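Local coordinates for protein 2-pyrone-4,6-dicarboxylic acid hydrolase, putative (Pseudomonas putida, PDB 2FFI) that probably hydrolyses 2-pyrone-4,6-dicarboxylate as a lactonase of the amidohydrolase family, built on a TIM barrel, at residues Gly85-Glu90 with Leu104-Val109; Val93-Leu98 with Ile133-Trp138. One frame throughout, in Å; residues are numbered along the deposited sequence.

Contact 1 (Gly85-Glu90 with Leu104-Val109) joins two neighbouring backbone runs of the barrel wall, bridged in parallel fashion at one residue pair, and contact 2 (Val93-Leu98 with Ile133-Trp138) joins helices 95-102 and 127-136 outside that wall. Their segments alternate along the chain, so helix 95-102 lies between the two runs of contact 1 in sequence, and strand 108-110 leads on toward helix 127-136. The centres of the contacts are about 10 Å apart, at about 11 and 19 Å from the centre of the chain. Trp138 bridges them: its NE1 lies 2.9 Å from Val106 O, and its CE3 3.5 Å from Val109 CG1. Ile133 CD1 packs on Val109 CG2 at 3.6 Å.

Contact 1: Gly85-Glu90 with Leu104-Val109; sequences GVVMLE and LGVRGV
Val87 and Val109 form a single parallel beta bridge between adjacent backbone runs of the TIM barrel, joined through helix 95-102 in the manner of a beta-alpha-beta unit. The general directions of the two runs differ by 48°, and their pairing is brief. Its clearest hydrogen bond runs from Val87 N to Gly108 O at 3.3 Å, with 162° at the hydrogen. The bridge is completed by the backbone bond between Val87 and Arg110, just past Val109, while Val109 is bonded on its other edge to His139 and Glu141 of the next strand.

A second bond, Arg107 N to Gly85 O, is weak. Gly85 O also receives a CA-H...O contact from Val106 CA at 3.0 Å, and Val109 CA makes a similar contact with Val87 O at 3.3 Å.

Glycine suits three places here. Gly85 has a positive phi, and so does Gly105, the C-prime residue of the Schellman motif that ends helix 95-102; at the angles of Gly105 a side chain would also jam against the preceding carbonyl. At Gly108 a CB would lie beside Val86 CG1, about 3.7 Å away.

The apolar contacts use branched residues that fill the space between wall and helices. Met101 of helix 95-102 touches Val87, Leu89 and Val106, so one helix covers both runs. Leu89 has CG opposite its carbonyl carbon (chi1 -55°), which carries CD1 across to Val109 CG1, the two side chains meeting roughly at right angles. Val87 and Val106 are likewise crossed, and their CG2 methyl groups meet at 3.9 Å.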
loop_
_atom_site.group_PDB
_atom_site.type_symbol
_atom_site.label_atom_id
_atom_site.label_comp_id
_atom_site.label_asym_id
_atom_site.label_seq_id
_atom_site.Cartn_x
_atom_site.Cartn_y
_atom_site.Cartn_z
ATOM N N GLY A 85 -6.050 -7.124 -2.447
ATOM C CA GLY A 85 -5.126 -7.372 -1.356
ATOM C C GLY A 85 -3.762 -7.993 -1.652
ATOM O O GLY A 85 -3.610 -8.823 -2.553
ATOM N N VAL A 86 -2.774 -7.576 -0.855
ATOM C CA VAL A 86 -1.393 -8.031 -0.950
ATOM C C VAL A 86 -1.039 -8.789 0.329
ATOM O O VAL A 86 -1.603 -8.511 1.390
ATOM C CB VAL A 86 -0.431 -6.837 -1.115
ATOM C CG1 VAL A 86 -1.025 -5.814 -2.067
ATOM C CG2 VAL A 86 -0.129 -6.214 0.214
ATOM N N VAL A 87 -0.122 -9.750 0.229
ATOM C CA VAL A 87 0.275 -10.543 1.392
ATOM C C VAL A 87 1.762 -10.425 1.772
ATOM O O VAL A 87 2.525 -9.673 1.152
ATOM C CB VAL A 87 -0.050 -12.054 1.174
ATOM C CG1 VAL A 87 -1.541 -12.254 0.976
ATOM C CG2 VAL A 87 0.719 -12.595 -0.022
HETATM N N MSE A 88 2.148 -11.147 2.822
HETATM C CA MSE A 88 3.536 -11.193 3.273
HETATM C C MSE A 88 3.939 -12.666 3.252
HETATM O O MSE A 88 3.294 -13.512 3.863
HETATM C CB MSE A 88 3.692 -10.582 4.672
HETATM C CG MSE A 88 3.652 -9.049 4.667
HETATM SE SE MSE A 88 4.080 -8.170 6.373
HETATM C CE MSE A 88 6.037 -8.332 6.282
ATOM N N LEU A 89 4.998 -12.974 2.518
ATOM C CA LEU A 89 5.446 -14.352 2.377
ATOM C C LEU A 89 6.737 -14.673 3.113
ATOM O O LEU A 89 7.615 -13.823 3.268
ATOM C CB LEU A 89 5.625 -14.672 0.900
ATOM C CG LEU A 89 4.399 -14.420 0.028
ATOM C CD1 LEU A 89 4.817 -14.488 -1.435
ATOM C CD2 LEU A 89 3.316 -15.435 0.338
ATOM N N GLU A 90 6.855 -15.921 3.550
ATOM C CA GLU A 90 8.047 -16.356 4.261
ATOM C C GLU A 90 9.201 -16.395 3.257
ATOM O O GLU A 90 8.977 -16.430 2.049
ATOM C CB GLU A 90 7.818 -17.740 4.877
ATOM C CG GLU A 90 8.527 -17.986 6.218
ATOM C CD GLU A 90 7.653 -17.664 7.421
ATOM O OE1 GLU A 90 7.777 -16.559 8.001
ATOM O OE2 GLU A 90 6.826 -18.527 7.786
ATOM N N LEU A 104 -6.800 -16.377 -5.771
ATOM C CA LEU A 104 -7.714 -15.866 -4.749
ATOM C C LEU A 104 -7.884 -14.369 -4.848
ATOM O O LEU A 104 -8.852 -13.818 -4.328
ATOM C CB LEU A 104 -7.214 -16.201 -3.344
ATOM C CG LEU A 104 -7.227 -17.660 -2.911
ATOM C CD1 LEU A 104 -6.595 -17.801 -1.521
ATOM C CD2 LEU A 104 -8.671 -18.174 -2.907
ATOM N N GLY A 105 -6.940 -13.712 -5.505
ATOM C CA GLY A 105 -7.037 -12.278 -5.642
ATOM C C GLY A 105 -5.842 -11.467 -5.176
ATOM O O GLY A 105 -5.851 -10.238 -5.317
ATOM N N VAL A 106 -4.810 -12.109 -4.629
ATOM C CA VAL A 106 -3.649 -11.328 -4.203
ATOM C C VAL A 106 -2.740 -11.049 -5.393
ATOM O O VAL A 106 -2.405 -11.954 -6.176
ATOM C CB VAL A 106 -2.889 -12.000 -3.036
ATOM C CG1 VAL A 106 -3.200 -13.442 -2.999
ATOM C CG2 VAL A 106 -1.387 -11.748 -3.160
ATOM N N ARG A 107 -2.377 -9.779 -5.536
ATOM C CA ARG A 107 -1.561 -9.352 -6.657
ATOM C C ARG A 107 -0.188 -8.759 -6.319
ATOM O O ARG A 107 0.470 -8.155 -7.172
ATOM C CB ARG A 107 -2.345 -8.340 -7.489
ATOM C CG ARG A 107 -2.821 -8.843 -8.846
ATOM C CD ARG A 107 -3.787 -9.996 -8.729
ATOM N NE ARG A 107 -4.809 -9.880 -9.751
ATOM C CZ ARG A 107 -5.843 -10.699 -9.852
ATOM N NH1 ARG A 107 -6.745 -10.506 -10.810
ATOM N NH2 ARG A 107 -5.970 -11.707 -8.997
ATOM N N GLY A 108 0.251 -8.921 -5.078
ATOM C CA GLY A 108 1.539 -8.371 -4.705
ATOM C C GLY A 108 2.018 -8.907 -3.384
ATOM O O GLY A 108 1.282 -9.635 -2.714
ATOM N N VAL A 109 3.260 -8.583 -3.031
ATOM C CA VAL A 109 3.837 -9.005 -1.756
ATOM C C VAL A 109 4.424 -7.766 -1.120
ATOM O O VAL A 109 4.988 -6.915 -1.813
ATOM C CB VAL A 109 4.989 -10.052 -1.900
ATOM C CG1 VAL A 109 4.464 -11.363 -2.481
ATOM C CG2 VAL A 109 6.088 -9.504 -2.778
#

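Contact 2: Val93-Leu98 with Ile133-Trp138; sequences VEQATL and IGEQGW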
loop_
_atom_site.group_PDB
_atom_site.type_symbol
_atom_site.label_atom_id
_atom_site.label_comp_id
_atom_site.label_asym_id
_atom_site.label_seq_id
_atom_site.Cartn_x
_atom_site.Cartn_y
_atom_site.Cartn_z
ATOM N N VAL A 93 9.268 -19.711 -0.492
ATOM C CA VAL A 93 7.912 -20.176 -0.759
ATOM C C VAL A 93 7.816 -20.735 -2.171
ATOM O O VAL A 93 8.438 -20.213 -3.096
ATOM C CB VAL A 93 6.907 -19.022 -0.610
ATOM C CG1 VAL A 93 5.492 -19.553 -0.751
ATOM C CG2 VAL A 93 7.089 -18.349 0.740
ATOM N N GLU A 94 7.017 -21.778 -2.346
ATOM C CA GLU A 94 6.889 -22.391 -3.658
ATOM C C GLU A 94 5.820 -21.765 -4.558
ATOM O O GLU A 94 4.794 -21.287 -4.078
ATOM C CB GLU A 94 6.637 -23.894 -3.499
ATOM C CG GLU A 94 5.219 -24.302 -3.084
ATOM C CD GLU A 94 4.838 -23.919 -1.657
ATOM O OE1 GLU A 94 4.264 -24.797 -0.951
ATOM O OE2 GLU A 94 5.092 -22.756 -1.249
ATOM N N GLN A 95 6.071 -21.762 -5.867
ATOM C CA GLN A 95 5.125 -21.194 -6.823
ATOM C C GLN A 95 3.715 -21.726 -6.621
ATOM O O GLN A 95 2.734 -21.008 -6.820
ATOM C CB GLN A 95 5.545 -21.497 -8.256
ATOM C CG GLN A 95 6.785 -20.776 -8.715
ATOM C CD GLN A 95 6.565 -19.304 -8.992
ATOM O OE1 GLN A 95 7.438 -18.645 -9.545
ATOM N NE2 GLN A 95 5.409 -18.778 -8.601
ATOM N N ALA A 96 3.606 -22.989 -6.236
ATOM C CA ALA A 96 2.292 -23.560 -6.023
ATOM C C ALA A 96 1.408 -22.658 -5.152
ATOM O O ALA A 96 0.291 -22.337 -5.544
ATOM C CB ALA A 96 2.415 -24.943 -5.397
ATOM N N THR A 97 1.890 -22.232 -3.986
ATOM C CA THR A 97 1.037 -21.408 -3.147
ATOM C C THR A 97 0.815 -20.006 -3.709
ATOM O O THR A 97 -0.247 -19.426 -3.485
ATOM C CB THR A 97 1.550 -21.316 -1.680
ATOM O OG1 THR A 97 2.686 -20.451 -1.603
ATOM C CG2 THR A 97 1.913 -22.684 -1.170
ATOM N N LEU A 98 1.793 -19.461 -4.440
ATOM C CA LEU A 98 1.639 -18.125 -5.020
ATOM C C LEU A 98 0.529 -18.114 -6.077
ATOM O O LEU A 98 -0.251 -17.168 -6.169
ATOM C CB LEU A 98 2.948 -17.640 -5.655
ATOM C CG LEU A 98 4.091 -17.166 -4.750
ATOM C CD1 LEU A 98 4.547 -18.307 -3.877
ATOM C CD2 LEU A 98 5.254 -16.657 -5.598
ATOM N N ILE A 133 7.975 -14.310 -7.021
ATOM C CA ILE A 133 6.937 -13.304 -7.268
ATOM C C ILE A 133 7.032 -12.721 -8.662
ATOM O O ILE A 133 6.040 -12.257 -9.203
ATOM C CB ILE A 133 6.968 -12.126 -6.256
ATOM C CG1 ILE A 133 7.759 -10.959 -6.837
ATOM C CG2 ILE A 133 7.562 -12.577 -4.938
ATOM C CD1 ILE A 133 7.609 -9.681 -6.046
ATOM N N GLY A 134 8.232 -12.736 -9.234
ATOM C CA GLY A 134 8.416 -12.214 -10.574
ATOM C C GLY A 134 7.706 -13.066 -11.612
ATOM O O GLY A 134 7.037 -12.531 -12.494
ATOM N N GLU A 135 7.851 -14.390 -11.500
ATOM C CA GLU A 135 7.242 -15.337 -12.431
ATOM C C GLU A 135 5.725 -15.289 -12.306
ATOM O O GLU A 135 5.016 -15.735 -13.209
ATOM C CB GLU A 135 7.759 -16.766 -12.168
ATOM C CG GLU A 135 7.042 -17.880 -12.969
ATOM C CD GLU A 135 7.551 -19.306 -12.663
ATOM O OE1 GLU A 135 6.848 -20.275 -13.041
ATOM O OE2 GLU A 135 8.642 -19.461 -12.064
ATOM N N GLN A 136 5.226 -14.747 -11.194
ATOM C CA GLN A 136 3.778 -14.631 -10.995
ATOM C C GLN A 136 3.297 -13.260 -11.455
ATOM O O GLN A 136 2.102 -13.041 -11.628
ATOM C CB GLN A 136 3.403 -14.829 -9.523
ATOM C CG GLN A 136 1.985 -15.353 -9.330
ATOM C CD GLN A 136 1.819 -16.752 -9.885
ATOM O OE1 GLN A 136 0.703 -17.212 -10.100
ATOM N NE2 GLN A 136 2.936 -17.443 -10.110
ATOM N N GLY A 137 4.233 -12.341 -11.649
ATOM C CA GLY A 137 3.874 -11.014 -12.109
ATOM C C GLY A 137 3.506 -10.073 -10.988
ATOM O O GLY A 137 3.199 -8.918 -11.239
ATOM N N TRP A 138 3.542 -10.578 -9.756
ATOM C CA TRP A 138 3.215 -9.807 -8.555
ATOM C C TRP A 138 4.170 -8.648 -8.323
ATOM O O TRP A 138 5.350 -8.734 -8.634
ATOM C CB TRP A 138 3.243 -10.716 -7.316
ATOM C CG TRP A 138 2.061 -11.599 -7.182
ATOM C CD1 TRP A 138 0.997 -11.670 -8.027
ATOM C CD2 TRP A 138 1.785 -12.512 -6.108
ATOM N NE1 TRP A 138 0.059 -12.573 -7.544
ATOM C CE2 TRP A 138 0.520 -13.099 -6.371
ATOM C CE3 TRP A 138 2.483 -12.892 -4.957
ATOM C CZ2 TRP A 138 -0.060 -14.038 -5.524
ATOM C CZ3 TRP A 138 1.903 -13.835 -4.111
ATOM C CH2 TRP A 138 0.641 -14.396 -4.401
#
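Ile133 O, at the end of a helix that packs against Leu98, receives two backbone N-H groups, both in weak bonds: Trp138 N at 3.1 Å and Gln136 N at 3.3 Å. The first of these, together with Gly137 N to Gly134 O at 2.9 Å, makes the Schellman motif that ends helix 127-136. Gly137 takes the positive phi of that turn, where a side chain would collide with the preceding carbonyl, and the chain then swings Trp138 back toward helix 95-102.

Leu98 makes most of the apolar contact. Leu98 CD2 reaches the backbone of Ile133, 3.9 Å from Ile133 N, while Leu98 CG lies 4.0 Å from Trp138 CZ3. The indole also meets the backbone of Leu98, with Trp138 CZ2 3.2 Å from Leu98 O. The broad indole suits this place because it can span from Leu98 to Met101 and Ala102 on one helix and to Val106 and Val109 of the barrel wall. Gln136 CG packs over one face of the Trp138 ring, 3.8 Å above its plane and toward the rim.

In the TIM barrel these two helices are neighbours on the outer layer, and where they approach the surface the packing turns from apolar to polar. Gln95, bent at chi2 (-74°), brings its amide between the ends of Glu135 and Gln136. Glu135 comes to it with an extended chain, and its OE2 lies 3.7 Å from Gln95 CD, the carboxylate turned 54° from the amide. The amides of Gln95 and Gln136 slide past one another in opposite directions, their planes 43° apart. With an alanine here instead of Gln95, the amide between the two helices would be lost, which is likely to open a gap and leave the ends of Glu135 and Gln136 freer to turn. Arg132 lies beside this group, in a long, weak ion pair with Glu135.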